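Local coordinates for protein dephospho-CoA kinase (Mycobacterium paratuberculosis, PDB 6N39) that probably catalyses the last step of coenzyme A biosynthesis, the ATP-dependent phosphorylation of the 3'-hydroxyl of dephospho-CoA, at residues A[325-330]-A[340-345]; A[273-278]-A[349-354]. One frame throughout, in Å; residues are numbered along the deposited sequence.

Interaction 1 (A[325-330]-A[340-345]); sequences WHKRIH and NVHIRV. With ACT (acetate ion), chain E.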
ATOM      1  N   TRP A 325       6.626  22.067  17.567  1.00 33.01           N
ATOM      2  CA  TRP A 325       5.361  21.631  16.994  1.00 31.30           C
ATOM      3  C   TRP A 325       5.426  21.460  15.477  1.00 34.44           C
ATOM      4  O   TRP A 325       4.411  21.113  14.863  1.00 34.16           O
ATOM      5  CB  TRP A 325       4.230  22.609  17.374  1.00 30.92           C
ATOM      6  CG  TRP A 325       3.860  22.525  18.830  1.00 34.21           C
ATOM      7  CD1 TRP A 325       4.246  23.378  19.832  1.00 33.42           C
ATOM      8  CD2 TRP A 325       3.053  21.515  19.450  1.00 27.84           C
ATOM      9  NE1 TRP A 325       3.718  22.962  21.029  1.00 36.36           N
ATOM     10  CE2 TRP A 325       2.995  21.813  20.825  1.00 36.32           C
ATOM     11  CE3 TRP A 325       2.396  20.367  18.972  1.00 33.90           C
ATOM     12  CZ2 TRP A 325       2.279  21.022  21.738  1.00 35.45           C
ATOM     13  CZ3 TRP A 325       1.683  19.579  19.878  1.00 35.54           C
ATOM     14  CH2 TRP A 325       1.635  19.913  21.247  1.00 34.32           C
ATOM     15  N   HIS A 326       6.592  21.653  14.859  1.00 30.55           N
ATOM     16  CA  HIS A 326       6.675  21.516  13.407  1.00 28.63           C
ATOM     17  C   HIS A 326       6.612  20.049  12.994  1.00 29.66           C
ATOM     18  O   HIS A 326       6.858  19.140  13.794  1.00 30.54           O
ATOM     19  CB  HIS A 326       7.954  22.153  12.867  1.00 29.71           C
ATOM     20  CG  HIS A 326       7.945  23.647  12.936  1.00 36.56           C
ATOM     21  ND1 HIS A 326       8.468  24.439  11.939  1.00 43.36           N
ATOM     22  CD2 HIS A 326       7.443  24.494  13.867  1.00 43.29           C
ATOM     23  CE1 HIS A 326       8.309  25.711  12.260  1.00 47.19           C
ATOM     24  NE2 HIS A 326       7.687  25.772  13.425  1.00 43.72           N
ATOM     25  N   LYS A 327       6.256  19.833  11.725  1.00 28.25           N
ATOM     26  CA  LYS A 327       6.081  18.504  11.150  1.00 29.54           C
ATOM     27  C   LYS A 327       6.071  18.623   9.629  1.00 30.98           C
ATOM     28  O   LYS A 327       6.181  19.721   9.061  1.00 30.04           O
ATOM     29  CB  LYS A 327       4.779  17.859  11.655  1.00 29.48           C
ATOM     30  CG  LYS A 327       3.504  18.526  11.104  1.00 32.67           C
ATOM     31  CD  LYS A 327       2.238  17.733  11.506  1.00 36.61           C
ATOM     32  CE  LYS A 327       1.008  18.169  10.708  1.00 35.26           C
ATOM     33  NZ  LYS A 327      -0.201  17.375  11.095  1.00 35.39           N
ATOM     34  N   ARG A 328       5.943  17.475   8.966  1.00 30.38           N
ATOM     35  CA  ARG A 328       5.504  17.448   7.573  1.00 30.26           C
ATOM     36  C   ARG A 328       4.247  16.585   7.489  1.00 30.31           C
ATOM     37  O   ARG A 328       3.943  15.820   8.407  1.00 30.06           O
ATOM     38  CB  ARG A 328       6.602  16.910   6.616  1.00 27.13           C
ATOM     39  CG  ARG A 328       7.964  17.624   6.705  1.00 27.97           C
ATOM     40  CD  ARG A 328       7.949  19.069   6.197  1.00 26.12           C
ATOM     41  NE  ARG A 328       9.272  19.724   6.306  1.00 31.45           N
ATOM     42  CZ  ARG A 328       9.630  20.624   7.232  1.00 38.15           C
ATOM     43  NH1 ARG A 328       8.775  21.029   8.174  1.00 29.09           N
ATOM     44  NH2 ARG A 328      10.851  21.154   7.204  1.00 31.92           N
ATOM     45  N   ILE A 329       3.493  16.717   6.397  1.00 29.12           N
ATOM     46  CA  ILE A 329       2.314  15.878   6.205  1.00 27.19           C
ATOM     47  C   ILE A 329       2.131  15.634   4.713  1.00 33.70           C
ATOM     48  O   ILE A 329       2.274  16.545   3.890  1.00 27.00           O
ATOM     49  CB  ILE A 329       1.042  16.489   6.849  1.00 29.28           C
ATOM     50  CG1 ILE A 329      -0.201  15.597   6.607  1.00 25.11           C
ATOM     51  CG2 ILE A 329       0.809  17.915   6.354  1.00 29.60           C
ATOM     52  CD1 ILE A 329      -1.540  16.190   7.257  1.00 31.87           C
ATOM     53  N   HIS A 330       1.900  14.375   4.367  1.00 36.33           N
ATOM     54  CA  HIS A 330       1.575  13.934   3.023  1.00 29.86           C
ATOM     55  C   HIS A 330       0.168  13.356   3.054  1.00 34.04           C
ATOM     56  O   HIS A 330      -0.397  13.105   4.123  1.00 31.95           O
ATOM     57  CB  HIS A 330       2.554  12.849   2.538  1.00 31.11           C
ATOM     58  CG  HIS A 330       3.984  13.288   2.460  1.00 30.31           C
ATOM     59  ND1 HIS A 330       4.729  13.164   1.308  1.00 31.07           N
ATOM     60  CD2 HIS A 330       4.815  13.816   3.394  1.00 27.76           C
ATOM     61  CE1 HIS A 330       5.952  13.620   1.526  1.00 30.56           C
ATOM     62  NE2 HIS A 330       6.035  14.003   2.787  1.00 30.87           N
ATOM     63  N   ASN A 340      -3.986  10.231   5.540  1.00 30.01           N
ATOM     64  CA  ASN A 340      -3.051  11.268   5.960  1.00 33.67           C
ATOM     65  C   ASN A 340      -1.800  10.623   6.536  1.00 30.68           C
ATOM     66  O   ASN A 340      -1.892   9.689   7.331  1.00 32.62           O
ATOM     67  CB  ASN A 340      -3.668  12.183   7.030  1.00 28.10           C
ATOM     68  CG  ASN A 340      -4.825  12.968   6.523  1.00 34.98           C
ATOM     69  OD1 ASN A 340      -4.841  13.396   5.371  1.00 33.38           O
ATOM     70  ND2 ASN A 340      -5.814  13.184   7.387  1.00 33.69           N
ATOM     71  N   VAL A 341      -0.630  11.123   6.149  1.00 30.49           N
ATOM     72  CA  VAL A 341       0.636  10.587   6.640  1.00 26.04           C
ATOM     73  C   VAL A 341       1.383  11.732   7.313  1.00 32.10           C
ATOM     74  O   VAL A 341       2.007  12.562   6.643  1.00 30.24           O
ATOM     75  CB  VAL A 341       1.475   9.953   5.522  1.00 31.61           C
ATOM     76  CG1 VAL A 341       2.802   9.421   6.066  1.00 26.38           C
ATOM     77  CG2 VAL A 341       0.710   8.810   4.859  1.00 32.96           C
ATOM     78  N   HIS A 342       1.326  11.780   8.639  1.00 29.06           N
ATOM     79  CA  HIS A 342       2.015  12.801   9.419  1.00 27.03           C
ATOM     80  C   HIS A 342       3.446  12.345   9.678  1.00 29.66           C
ATOM     81  O   HIS A 342       3.668  11.207  10.092  1.00 30.27           O
ATOM     82  CB  HIS A 342       1.294  13.039  10.756  1.00 30.53           C
ATOM     83  CG  HIS A 342      -0.182  13.276  10.625  1.00 32.73           C
ATOM     84  ND1 HIS A 342      -0.729  14.539  10.552  1.00 30.88           N
ATOM     85  CD2 HIS A 342      -1.226  12.414  10.577  1.00 29.33           C
ATOM     86  CE1 HIS A 342      -2.045  14.446  10.445  1.00 33.94           C
ATOM     87  NE2 HIS A 342      -2.373  13.167  10.456  1.00 34.28           N
ATOM     88  N   ILE A 343       4.411  13.229   9.475  1.00 26.15           N
ATOM     89  CA  ILE A 343       5.817  12.917   9.722  1.00 26.63           C
ATOM     90  C   ILE A 343       6.273  13.818  10.858  1.00 30.10           C
ATOM     91  O   ILE A 343       6.338  15.047  10.692  1.00 31.94           O
ATOM     92  CB  ILE A 343       6.678  13.131   8.474  1.00 27.32           C
ATOM     93  CG1 ILE A 343       6.031  12.454   7.255  1.00 32.35           C
ATOM     94  CG2 ILE A 343       8.101  12.609   8.711  1.00 29.12           C
ATOM     95  CD1 ILE A 343       6.859  12.582   6.006  1.00 28.78           C
ATOM     96  N   ARG A 344       6.590  13.204  12.001  1.00 26.32           N
ATOM     97  CA  ARG A 344       6.872  13.930  13.231  1.00 32.04           C
ATOM     98  C   ARG A 344       8.164  13.416  13.852  1.00 37.20           C
ATOM     99  O   ARG A 344       8.555  12.257  13.648  1.00 32.29           O
ATOM    100  CB  ARG A 344       5.698  13.802  14.232  1.00 27.75           C
ATOM    101  CG  ARG A 344       4.349  14.380  13.696  1.00 24.32           C
ATOM    102  CD  ARG A 344       3.436  14.755  14.887  1.00 29.15           C
ATOM    103  NE  ARG A 344       2.168  15.353  14.476  1.00 27.17           N
ATOM    104  CZ  ARG A 344       1.080  14.665  14.154  1.00 30.33           C
ATOM    105  NH1 ARG A 344       1.104  13.332  14.180  1.00 28.60           N
ATOM    106  NH2 ARG A 344      -0.036  15.312  13.803  1.00 29.37           N
ATOM    107  N   VAL A 345       8.824  14.293  14.610  1.00 31.15           N
ATOM    108  CA  VAL A 345      10.156  14.028  15.144  1.00 30.86           C
ATOM    109  C   VAL A 345      10.043  13.300  16.481  1.00 33.38           C
ATOM    110  O   VAL A 345       9.302  13.727  17.374  1.00 33.59           O
ATOM    111  CB  VAL A 345      10.953  15.337  15.296  1.00 29.72           C
ATOM    112  CG1 VAL A 345      12.321  15.070  15.960  1.00 36.99           C
ATOM    113  CG2 VAL A 345      11.146  16.025  13.922  1.00 30.06           C
TER
HETATM  114  C   ACT E 504      10.933  23.581   9.638  1.00 48.32           C
HETATM  115  O   ACT E 504       9.678  23.384   9.720  1.00 36.87           O
HETATM  116  OXT ACT E 504      11.780  23.033   8.859  1.00 44.09           O
HETATM  117  CH3 ACT E 504      11.518  24.652  10.661  1.00 49.12           C
HETATM  118  O   HOH W   1       7.180  16.689  14.966  1.00 29.82           O
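Arg328 pairs with Ile343 and, two residues further along, His330 with Val341 as antiparallel hydrogen-bonded pairs of a beta hairpin, each held by two backbone bonds, Arg328 N to Ile343 O (3.0 Å) and Ile343 N to Arg328 O (2.8 Å) in the first, with Ile329 facing His342 as the non-hydrogen-bonded pair between them. A water joins His326 O to Val345 N. On the Ile329 side of the sheet Lys327 runs fully extended beyond CG alongside His342, and its NZ donates to His342 ND1 (2.9 Å) in the ring plane. Ile329 continues the row: with CG1 anti to the backbone N (chi1 179°), its CD1 lies 3.7 Å from His342 CE1. Lys327 NZ also comes within 3.4 Å of Arg344 NH2; Asp303, salt-bridged to Lys327 NZ and Arg344 NE, probably eases this like-charge approach. On the other side Ile343 CD1 meets the His330 ring, 3.5 Å from CD2, while His330 ND1 bonds to Tyr294 O. Arg328, its NE salt-bridged to Asp283, bends at chi2 (-68°) and turns back along its own segment, where NH1 donates to Lys327 O; NH1 and NH2 also grip the two oxygens of an acetate, probably from the crystallisation liquor, with His326 ND1 donating to one of them. Helix 279-284 packs on Arg328 and Ile343, strand 270-276 flanks strand 339-345, and helix 349-363 touches Arg344 on the sheet's other side.

Interaction 2 (A[273-278]-A[349-354]); sequences QITVES and PGQQFA
Two side-chain amides, Gln273 from strand 270-276 and Gln351 from helix 349-363, carry both hydrogen bonds of this contact, each donating to the opposite segment. Gln273 NE2 reaches Gln351 O (3.2 Å), in the carbonyl plane and on a lone pair, at an N-H...O angle of 164°. The Gln273 chain is extended, with CG anti to the backbone N (chi1 179°), which carries the amide across to the first turn of the helix. In return Gln351, bent at chi2, offers NE2 to Thr275 OG1 (3.0 Å). The two glutamine side chains cross at about a right angle, yet their amide planes are only 20° apart. The arrangement joins a helix to one face of the mixed four-stranded sheet in the GrpB-like UPF0157 region, the helix directly following strand 339-345. Further hydrogen bonds to the amide oxygens hold the groups: Gln351 OE1 accepts from Gly347 N and from Gln352 NE2 (3.0 Å), while Gln273 OE1 has Arg344 as its second partner. Van der Waals contact fills in around the bonds. Ala354 CB sits 3.4 Å from Gln273 OE1, and Thr275 CG2 lies 3.6 Å from Gln351 NE2. Away from the sheet, the Phe353 ring meets Tyr401 of helix 386-411 edge-to-face.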
ATOM      1  N   GLN A 273       1.228   7.890  11.404  1.00 30.22           N
ATOM      2  CA  GLN A 273       2.372   8.713  11.780  1.00 26.67           C
ATOM      3  C   GLN A 273       3.663   7.959  11.488  1.00 30.53           C
ATOM      4  O   GLN A 273       3.844   6.830  11.954  1.00 29.41           O
ATOM      5  CB  GLN A 273       2.319   9.104  13.263  1.00 28.58           C
ATOM      6  CG  GLN A 273       3.532   9.938  13.678  1.00 28.71           C
ATOM      7  CD  GLN A 273       3.452  10.418  15.106  1.00 32.33           C
ATOM      8  OE1 GLN A 273       3.085  11.570  15.361  1.00 29.95           O
ATOM      9  NE2 GLN A 273       3.801   9.536  16.060  1.00 28.54           N
ATOM     10  N   ILE A 274       4.556   8.589  10.731  1.00 29.99           N
ATOM     11  CA  ILE A 274       5.946   8.164  10.613  1.00 28.14           C
ATOM     12  C   ILE A 274       6.770   8.996  11.586  1.00 31.01           C
ATOM     13  O   ILE A 274       6.785  10.238  11.494  1.00 29.63           O
ATOM     14  CB  ILE A 274       6.465   8.346   9.177  1.00 29.54           C
ATOM     15  CG1 ILE A 274       5.593   7.578   8.168  1.00 27.78           C
ATOM     16  CG2 ILE A 274       7.928   7.920   9.094  1.00 26.53           C
ATOM     17  CD1 ILE A 274       5.982   7.872   6.705  1.00 26.36           C
ATOM     18  N   THR A 275       7.455   8.325  12.516  1.00 28.52           N
ATOM     19  CA  THR A 275       8.373   8.987  13.428  1.00 30.25           C
ATOM     20  C   THR A 275       9.767   9.006  12.810  1.00 35.23           C
ATOM     21  O   THR A 275      10.276   7.956  12.409  1.00 28.90           O
ATOM     22  CB  THR A 275       8.400   8.271  14.789  1.00 29.89           C
ATOM     23  OG1 THR A 275       7.118   8.383  15.423  1.00 29.28           O
ATOM     24  CG2 THR A 275       9.431   8.896  15.696  1.00 28.25           C
ATOM     25  N   VAL A 276      10.371  10.194  12.716  1.00 30.09           N
ATOM     26  CA  VAL A 276      11.709  10.350  12.147  1.00 32.17           C
ATOM     27  C   VAL A 276      12.610  10.971  13.200  1.00 30.70           C
ATOM     28  O   VAL A 276      12.161  11.387  14.267  1.00 32.30           O
ATOM     29  CB  VAL A 276      11.720  11.201  10.855  1.00 28.76           C
ATOM     30  CG1 VAL A 276      10.872  10.529   9.768  1.00 30.11           C
ATOM     31  CG2 VAL A 276      11.193  12.630  11.140  1.00 25.04           C
ATOM     32  N   GLU A 277      13.904  11.047  12.885  1.00 33.36           N
ATOM     33  CA  GLU A 277      14.829  11.571  13.879  1.00 35.03           C
ATOM     34  C   GLU A 277      15.012  13.083  13.796  1.00 36.15           C
ATOM     35  O   GLU A 277      15.512  13.671  14.759  1.00 35.35           O
ATOM     36  CB  GLU A 277      16.184  10.870  13.768  1.00 42.33           C
ATOM     37  CG  GLU A 277      17.155  11.498  12.818  1.00 59.45           C
ATOM     38  CD  GLU A 277      18.479  10.751  12.772  1.00 75.93           C
ATOM     39  OE1 GLU A 277      19.147  10.795  11.715  1.00 86.46           O
ATOM     40  OE2 GLU A 277      18.843  10.117  13.790  1.00 75.41           O
ATOM     41  N   SER A 278      14.590  13.724  12.702  1.00 30.15           N
ATOM     42  CA  SER A 278      14.778  15.161  12.496  1.00 36.33           C
ATOM     43  C   SER A 278      13.888  15.609  11.341  1.00 40.66           C
ATOM     44  O   SER A 278      13.405  14.791  10.556  1.00 36.29           O
ATOM     45  CB  SER A 278      16.236  15.490  12.166  1.00 37.13           C
ATOM     46  OG  SER A 278      16.496  15.004  10.854  1.00 37.83           O
ATOM     47  N   PRO A 349       6.444  16.979  21.108  1.00 29.42           N
ATOM     48  CA  PRO A 349       5.086  16.838  21.676  1.00 35.41           C
ATOM     49  C   PRO A 349       4.031  16.314  20.706  1.00 32.38           C
ATOM     50  O   PRO A 349       3.181  15.514  21.119  1.00 32.73           O
ATOM     51  CB  PRO A 349       4.751  18.262  22.162  1.00 30.74           C
ATOM     52  CG  PRO A 349       5.769  19.159  21.498  1.00 42.53           C
ATOM     53  CD  PRO A 349       6.995  18.329  21.299  1.00 33.62           C
ATOM     54  N   GLY A 350       4.031  16.742  19.438  1.00 33.62           N
ATOM     55  CA  GLY A 350       3.020  16.224  18.516  1.00 29.93           C
ATOM     56  C   GLY A 350       3.199  14.742  18.222  1.00 28.54           C
ATOM     57  O   GLY A 350       2.218  13.987  18.111  1.00 32.29           O
ATOM     58  N   GLN A 351       4.456  14.307  18.095  1.00 30.39           N
ATOM     59  CA  GLN A 351       4.780  12.885  17.925  1.00 28.68           C
ATOM     60  C   GLN A 351       4.286  12.048  19.101  1.00 33.33           C
ATOM     61  O   GLN A 351       3.764  10.938  18.922  1.00 30.27           O
ATOM     62  CB  GLN A 351       6.301  12.747  17.752  1.00 28.22           C
ATOM     63  CG  GLN A 351       6.816  11.350  17.356  1.00 31.75           C
ATOM     64  CD  GLN A 351       7.104  10.472  18.567  1.00 37.92           C
ATOM     65  OE1 GLN A 351       7.361  10.976  19.664  1.00 31.62           O
ATOM     66  NE2 GLN A 351       7.080   9.155  18.368  1.00 30.11           N
ATOM     67  N   GLN A 352       4.446  12.557  20.322  1.00 32.97           N
ATOM     68  CA  GLN A 352       4.002  11.794  21.487  1.00 33.52           C
ATOM     69  C   GLN A 352       2.481  11.781  21.584  1.00 32.22           C
ATOM     70  O   GLN A 352       1.872  10.732  21.830  1.00 32.18           O
ATOM     71  CB  GLN A 352       4.626  12.394  22.745  1.00 34.25           C
ATOM     72  CG  GLN A 352       6.152  12.378  22.706  1.00 35.39           C
ATOM     73  CD  GLN A 352       6.701  11.129  23.331  1.00 40.12           C
ATOM     74  OE1 GLN A 352       6.497  10.897  24.520  1.00 39.45           O
ATOM     75  NE2 GLN A 352       7.387  10.294  22.534  1.00 35.87           N
ATOM     76  N   PHE A 353       1.857  12.938  21.355  1.00 30.99           N
ATOM     77  CA  PHE A 353       0.415  13.060  21.516  1.00 33.69           C
ATOM     78  C   PHE A 353      -0.344  12.188  20.520  1.00 30.68           C
ATOM     79  O   PHE A 353      -1.399  11.641  20.862  1.00 31.46           O
ATOM     80  CB  PHE A 353      -0.006  14.530  21.371  1.00 30.50           C
ATOM     81  CG  PHE A 353      -1.461  14.757  21.647  1.00 31.97           C
ATOM     82  CD1 PHE A 353      -2.044  14.237  22.810  1.00 33.41           C
ATOM     83  CD2 PHE A 353      -2.252  15.474  20.752  1.00 32.47           C
ATOM     84  CE1 PHE A 353      -3.390  14.430  23.077  1.00 39.05           C
ATOM     85  CE2 PHE A 353      -3.597  15.692  21.024  1.00 38.19           C
ATOM     86  CZ  PHE A 353      -4.173  15.165  22.187  1.00 38.18           C
ATOM     87  N   ALA A 354       0.157  12.050  19.283  1.00 33.60           N
ATOM     88  CA  ALA A 354      -0.565  11.219  18.312  1.00 36.80           C
ATOM     89  C   ALA A 354      -0.696   9.771  18.794  1.00 38.04           C
ATOM     90  O   ALA A 354      -1.729   9.118  18.569  1.00 34.22           O
ATOM     91  CB  ALA A 354       0.130  11.272  16.942  1.00 29.94           C
TER

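In the fold
Interactions 1 and 2 lie side by side on the same sheet of the C-terminal region, their centres about 7 Å apart, with the 325-330/340-345 hairpin nested inside the chain loop that 273-278/349-354 closes. Strand 339-345 is the common member: it pairs in parallel with strand 270-276, His342 O lying 2.8 Å from Ile274 N, and then leads into helix 349-363. Arg344 bridges the two, its NH1 2.9 Å from Gln273 OE1, a probable hydrogen bond, and its CD packed 3.3 Å from Gly350 C. Both contacts lie away from the predicted ATP-binding loop, within the C-terminal UPF0157 region, which is involved in proper folding of the full-length enzyme.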